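Local coordinates for SusD superfamily protein (Bacteroides vulgatus, PDB 3MYV) that probably binds polysaccharides or other glycans at the outer membrane, for uptake, at residues A[22-27]-A[110-115]; A[173-178]-A[187-192]. All coordinates share one frame; numbering follows the deposited sequence.

Contact 1 (A[22-27]-A[110-115]); sequences GLYDLM and KGETMA
Leu23 and Thr113 have the nearest CA atoms between segments 22-27 and 110-115, but their side chains meet only loosely, Leu23 CD1 lying 4.3 Å from Thr113 CG2. The methyl end of threonine suits this apolar neighbour, while its OG1 bonds back to the carbonyl of Leu109 on its own helix. At Tyr24 the contact becomes polar. With CG anti to the carbonyl carbon (chi1 -64°), the ring reaches over to Glu112, whose fully extended chain comes to meet it. Tyr24 OH donates to Glu112 OE2 over 2.6 Å, and OE2 accepts on its anti lone pair, the one turned away from OE1; ring and carboxylate planes stand 54° apart. The same hydroxyl accepts from the backbone N of Met187, and Arg186 NE forms a salt bridge to OE2, which probably favours the ionised carboxylate. A phenylalanine here would probably cost OE2 one of these two partners, leaving Arg186, and take away the hydroxyl that the amide of Met187 meets. This buried tyrosine-carboxylate bond joins two helices far apart in sequence, within the TPR-clan helical region. Helix 77-94 flanks the pair, with Glu85 against Leu23 and Ile89 against Thr113; helix 160-177 packs on Met114 and Ala115.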
loop_
_atom_site.group_PDB
_atom_site.type_symbol
_atom_site.label_atom_id
_atom_site.label_comp_id
_atom_site.label_asym_id
_atom_site.label_seq_id
_atom_site.Cartn_x
_atom_site.Cartn_y
_atom_site.Cartn_z
ATOM N N GLY A 22 8.475 -11.092 14.409
ATOM C CA GLY A 22 7.784 -12.194 13.705
ATOM C C GLY A 22 6.544 -11.751 12.922
ATOM O O GLY A 22 6.178 -12.351 11.904
ATOM N N LEU A 23 5.875 -10.714 13.405
ATOM C CA LEU A 23 4.750 -10.134 12.660
ATOM C C LEU A 23 5.230 -9.623 11.293
ATOM O O LEU A 23 4.577 -9.847 10.273
ATOM C CB LEU A 23 4.083 -9.011 13.441
ATOM C CG LEU A 23 3.552 -9.281 14.857
ATOM C CD1 LEU A 23 3.044 -7.948 15.450
ATOM C CD2 LEU A 23 2.462 -10.372 14.879
ATOM N N TYR A 24 6.393 -8.973 11.264
ATOM C CA TYR A 24 6.921 -8.485 9.987
ATOM C C TYR A 24 7.444 -9.613 9.103
ATOM O O TYR A 24 7.274 -9.570 7.878
ATOM C CB TYR A 24 8.002 -7.457 10.203
ATOM C CG TYR A 24 7.532 -6.198 10.872
ATOM C CD1 TYR A 24 7.489 -6.101 12.256
ATOM C CD2 TYR A 24 7.143 -5.092 10.118
ATOM C CE1 TYR A 24 7.102 -4.910 12.885
ATOM C CE2 TYR A 24 6.747 -3.919 10.715
ATOM C CZ TYR A 24 6.715 -3.828 12.106
ATOM O OH TYR A 24 6.364 -2.655 12.712
ATOM N N ASP A 25 8.063 -10.633 9.704
ATOM C CA ASP A 25 8.399 -11.842 8.941
ATOM C C ASP A 25 7.154 -12.368 8.197
ATOM O O ASP A 25 7.231 -12.688 7.026
ATOM C CB ASP A 25 8.992 -12.956 9.821
ATOM C CG ASP A 25 10.364 -12.618 10.372
ATOM O OD1 ASP A 25 11.031 -11.707 9.843
ATOM O OD2 ASP A 25 10.769 -13.260 11.359
ATOM N N LEU A 26 6.012 -12.463 8.889
ATOM C CA LEU A 26 4.797 -12.955 8.264
ATOM C C LEU A 26 4.336 -12.014 7.147
ATOM O O LEU A 26 3.839 -12.433 6.088
ATOM C CB LEU A 26 3.672 -13.107 9.317
ATOM C CG LEU A 26 3.876 -14.240 10.311
ATOM C CD1 LEU A 26 2.987 -14.112 11.590
ATOM C CD2 LEU A 26 3.653 -15.585 9.588
HETATM N N MSE A 27 4.466 -10.728 7.401
HETATM C CA MSE A 27 3.984 -9.708 6.477
HETATM C C MSE A 27 4.788 -9.686 5.172
HETATM O O MSE A 27 4.263 -9.336 4.088
HETATM C CB MSE A 27 4.080 -8.346 7.177
HETATM C CG MSE A 27 3.385 -7.263 6.492
HETATM SE SE MSE A 27 3.441 -5.521 7.507
HETATM C CE MSE A 27 3.655 -6.138 9.139
ATOM N N LYS A 110 4.255 -2.148 22.315
ATOM C CA LYS A 110 2.790 -2.202 22.347
ATOM C C LYS A 110 2.197 -1.320 21.227
ATOM O O LYS A 110 1.343 -1.774 20.455
ATOM C CB LYS A 110 2.261 -1.754 23.693
ATOM C CG LYS A 110 0.738 -1.638 23.766
ATOM C CD LYS A 110 0.256 -1.215 25.166
ATOM C CE LYS A 110 -1.229 -0.817 25.138
ATOM N NZ LYS A 110 -1.743 -0.415 26.497
ATOM N N GLY A 111 2.663 -0.079 21.138
ATOM C CA GLY A 111 2.213 0.841 20.087
ATOM C C GLY A 111 2.463 0.308 18.691
ATOM O O GLY A 111 1.606 0.415 17.781
ATOM N N GLU A 112 3.638 -0.285 18.516
ATOM C CA GLU A 112 4.039 -0.795 17.212
ATOM C C GLU A 112 3.144 -1.966 16.822
ATOM O O GLU A 112 2.719 -2.063 15.686
ATOM C CB GLU A 112 5.516 -1.217 17.226
ATOM C CG GLU A 112 6.017 -1.684 15.875
ATOM C CD GLU A 112 7.464 -2.163 15.863
ATOM O OE1 GLU A 112 8.150 -2.096 16.914
ATOM O OE2 GLU A 112 7.913 -2.622 14.779
ATOM N N THR A 113 2.859 -2.842 17.783
ATOM C CA THR A 113 1.920 -3.952 17.575
ATOM C C THR A 113 0.533 -3.446 17.159
ATOM O O THR A 113 -0.103 -3.992 16.260
ATOM C CB THR A 113 1.813 -4.821 18.841
ATOM O OG1 THR A 113 3.119 -5.311 19.199
ATOM C CG2 THR A 113 0.831 -6.002 18.631
HETATM N N MSE A 114 0.065 -2.379 17.794
HETATM C CA MSE A 114 -1.195 -1.774 17.410
HETATM C C MSE A 114 -1.118 -1.205 16.000
HETATM O O MSE A 114 -2.115 -1.247 15.282
HETATM C CB MSE A 114 -1.625 -0.697 18.413
HETATM C CG MSE A 114 -1.913 -1.231 19.814
HETATM SE SE MSE A 114 -2.094 0.188 21.136
HETATM C CE MSE A 114 -3.738 0.929 20.542
ATOM N N ALA A 115 0.027 -0.640 15.609
ATOM C CA ALA A 115 0.196 -0.114 14.232
ATOM C C ALA A 115 0.079 -1.261 13.200
ATOM O O ALA A 115 -0.570 -1.111 12.166
ATOM C CB ALA A 115 1.563 0.616 14.105
#

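Contact 2 (A[173-178]-A[187-192])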
loop_
_atom_site.group_PDB
_atom_site.type_symbol
_atom_site.label_atom_id
_atom_site.label_comp_id
_atom_site.label_asym_id
_atom_site.label_seq_id
_atom_site.Cartn_x
_atom_site.Cartn_y
_atom_site.Cartn_z
ATOM N N GLU A 173 -3.804 6.142 19.041
ATOM C CA GLU A 173 -3.179 5.718 20.287
ATOM C C GLU A 173 -1.750 5.177 20.079
ATOM O O GLU A 173 -0.836 5.526 20.846
ATOM C CB GLU A 173 -4.061 4.728 21.042
ATOM C CG GLU A 173 -3.471 4.348 22.368
ATOM C CD GLU A 173 -4.296 3.363 23.164
ATOM O OE1 GLU A 173 -5.447 3.049 22.763
ATOM O OE2 GLU A 173 -3.764 2.906 24.199
ATOM N N ALA A 174 -1.557 4.350 19.058
ATOM C CA ALA A 174 -0.239 3.782 18.732
ATOM C C ALA A 174 0.834 4.866 18.619
ATOM O O ALA A 174 1.939 4.748 19.187
ATOM C CB ALA A 174 -0.303 2.962 17.429
ATOM N N VAL A 175 0.505 5.918 17.876
ATOM C CA VAL A 175 1.415 7.032 17.655
ATOM C C VAL A 175 1.874 7.600 18.993
ATOM O O VAL A 175 3.049 7.919 19.155
ATOM C CB VAL A 175 0.777 8.130 16.758
ATOM C CG1 VAL A 175 1.618 9.462 16.834
ATOM C CG2 VAL A 175 0.670 7.643 15.290
ATOM N N THR A 176 0.967 7.714 19.973
ATOM C CA THR A 176 1.358 8.326 21.237
ATOM C C THR A 176 2.337 7.432 21.997
ATOM O O THR A 176 3.089 7.932 22.811
ATOM C CB THR A 176 0.147 8.666 22.161
ATOM O OG1 THR A 176 -0.462 7.461 22.632
ATOM C CG2 THR A 176 -0.896 9.552 21.418
ATOM N N LEU A 177 2.304 6.122 21.754
ATOM C CA LEU A 177 3.184 5.167 22.453
ATOM C C LEU A 177 4.547 4.907 21.805
ATOM O O LEU A 177 5.449 4.412 22.468
ATOM C CB LEU A 177 2.486 3.812 22.576
ATOM C CG LEU A 177 1.173 3.818 23.360
ATOM C CD1 LEU A 177 0.590 2.417 23.391
ATOM C CD2 LEU A 177 1.416 4.384 24.752
HETATM N N MSE A 178 4.675 5.190 20.512
HETATM C CA MSE A 178 5.811 4.723 19.709
HETATM C C MSE A 178 7.067 5.605 19.751
HETATM O O MSE A 178 7.005 6.803 20.021
HETATM C CB MSE A 178 5.349 4.527 18.253
HETATM C CG MSE A 178 4.488 3.281 18.078
HETATM SE SE MSE A 178 3.714 3.190 16.341
HETATM C CE MSE A 178 5.296 2.452 15.484
HETATM N N MSE A 187 8.034 -0.448 11.350
HETATM C CA MSE A 187 7.427 0.859 11.503
HETATM C C MSE A 187 7.921 1.509 12.800
HETATM O O MSE A 187 8.008 0.848 13.843
HETATM C CB MSE A 187 5.887 0.740 11.546
HETATM C CG MSE A 187 5.295 0.417 10.188
HETATM SE SE MSE A 187 3.401 0.520 10.100
HETATM C CE MSE A 187 3.003 -1.241 10.761
ATOM N N ASN A 188 8.203 2.802 12.720
ATOM C CA ASN A 188 8.416 3.653 13.885
ATOM C C ASN A 188 7.315 4.721 13.920
ATOM O O ASN A 188 6.375 4.665 13.132
ATOM C CB ASN A 188 9.805 4.301 13.864
ATOM C CG ASN A 188 9.983 5.298 12.713
ATOM O OD1 ASN A 188 9.144 5.391 11.838
ATOM N ND2 ASN A 188 11.081 6.050 12.737
ATOM N N LYS A 189 7.433 5.686 14.819
ATOM C CA LYS A 189 6.379 6.707 14.991
ATOM C C LYS A 189 6.123 7.473 13.699
ATOM O O LYS A 189 4.976 7.757 13.354
ATOM C CB LYS A 189 6.753 7.664 16.125
ATOM C CG LYS A 189 5.637 8.615 16.545
ATOM C CD LYS A 189 6.106 9.448 17.749
ATOM C CE LYS A 189 5.105 10.516 18.079
ATOM N NZ LYS A 189 5.330 11.054 19.409
ATOM N N TYR A 190 7.180 7.786 12.953
ATOM C CA TYR A 190 6.987 8.456 11.680
ATOM C C TYR A 190 6.154 7.659 10.688
ATOM O O TYR A 190 5.257 8.218 10.047
ATOM C CB TYR A 190 8.313 8.842 11.056
ATOM C CG TYR A 190 8.990 10.020 11.683
ATOM C CD1 TYR A 190 8.788 11.312 11.190
ATOM C CD2 TYR A 190 9.916 9.839 12.693
ATOM C CE1 TYR A 190 9.451 12.399 11.753
ATOM C CE2 TYR A 190 10.594 10.903 13.246
ATOM C CZ TYR A 190 10.356 12.172 12.780
ATOM O OH TYR A 190 11.044 13.207 13.347
ATOM N N ALA A 191 6.458 6.368 10.546
ATOM C CA ALA A 191 5.712 5.456 9.699
ATOM C C ALA A 191 4.261 5.419 10.096
ATOM O O ALA A 191 3.338 5.496 9.248
ATOM C CB ALA A 191 6.323 4.010 9.791
ATOM N N ALA A 192 4.035 5.243 11.390
ATOM C CA ALA A 192 2.663 5.172 11.903
ATOM C C ALA A 192 1.849 6.438 11.625
ATOM O O ALA A 192 0.656 6.345 11.311
ATOM C CB ALA A 192 2.659 4.869 13.439
HETATM O O HOH W 1 5.423 8.605 21.102
#
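Val175 and Met178 pack against Lys189 and Ala192 across an antiparallel alpha-alpha hairpin, in which the loop 178-188 turns helix 160-177 back into helix 189-202, within the TPR-clan helical region of this SusD-family protein. The branched Val175 serves two partners: CG1 faces the lysine chain 3.8 Å from Lys189 CE, and CG2 sits 3.9 Å from Ala192 CB. Met178, a selenomethionine just past the helix end, is bent at chi3 (82°), which places its labelled SE atom 3.5 Å from Ala192 CB and curls CE to within 3.4 Å of Asn188 O. The small methyl of Ala192 lets the methionine-type chain lie against it. Lys189 works along its whole length. With CG anti to the backbone N (chi1 -170°) and every later torsion extended, its methylenes cross Val175 at about a right angle and run past the carbonyls of Val175, in the last turn, and Met178, just beyond it, while NZ donates to a water over 3.0 Å. The water lies 3.1 Å from Val175 O and 2.6 Å from Met178 O and can donate to them, though it has too few protons for every acceptor near it. Asn188 opens the second helix as its N-cap; its ND2 is held by Tyr226 OH, and OD1 accepts from Ala191 N at 3.1 Å along a nearly straight bond of 169°.

In the fold
Contacts 1 and 2 lie on the same side of the chain's centre, their own centres about 12 Å apart. All four touching residues of contact 1 are buried; contact 2 is mostly buried too, but its valine and lysine are partly exposed, and a water enters there. Contact 1 joins helices distant in sequence through a charged hydrogen-bond network, whereas contact 2 joins successive helices by closer apolar contact that buries more surface. Met187, in the loop before the second helix, belongs to contact 2 and also to the polar cluster of contact 1. A second junction brings Gly111 O within 3.2 Å of Ala174 CB, a closeness that small residues permit.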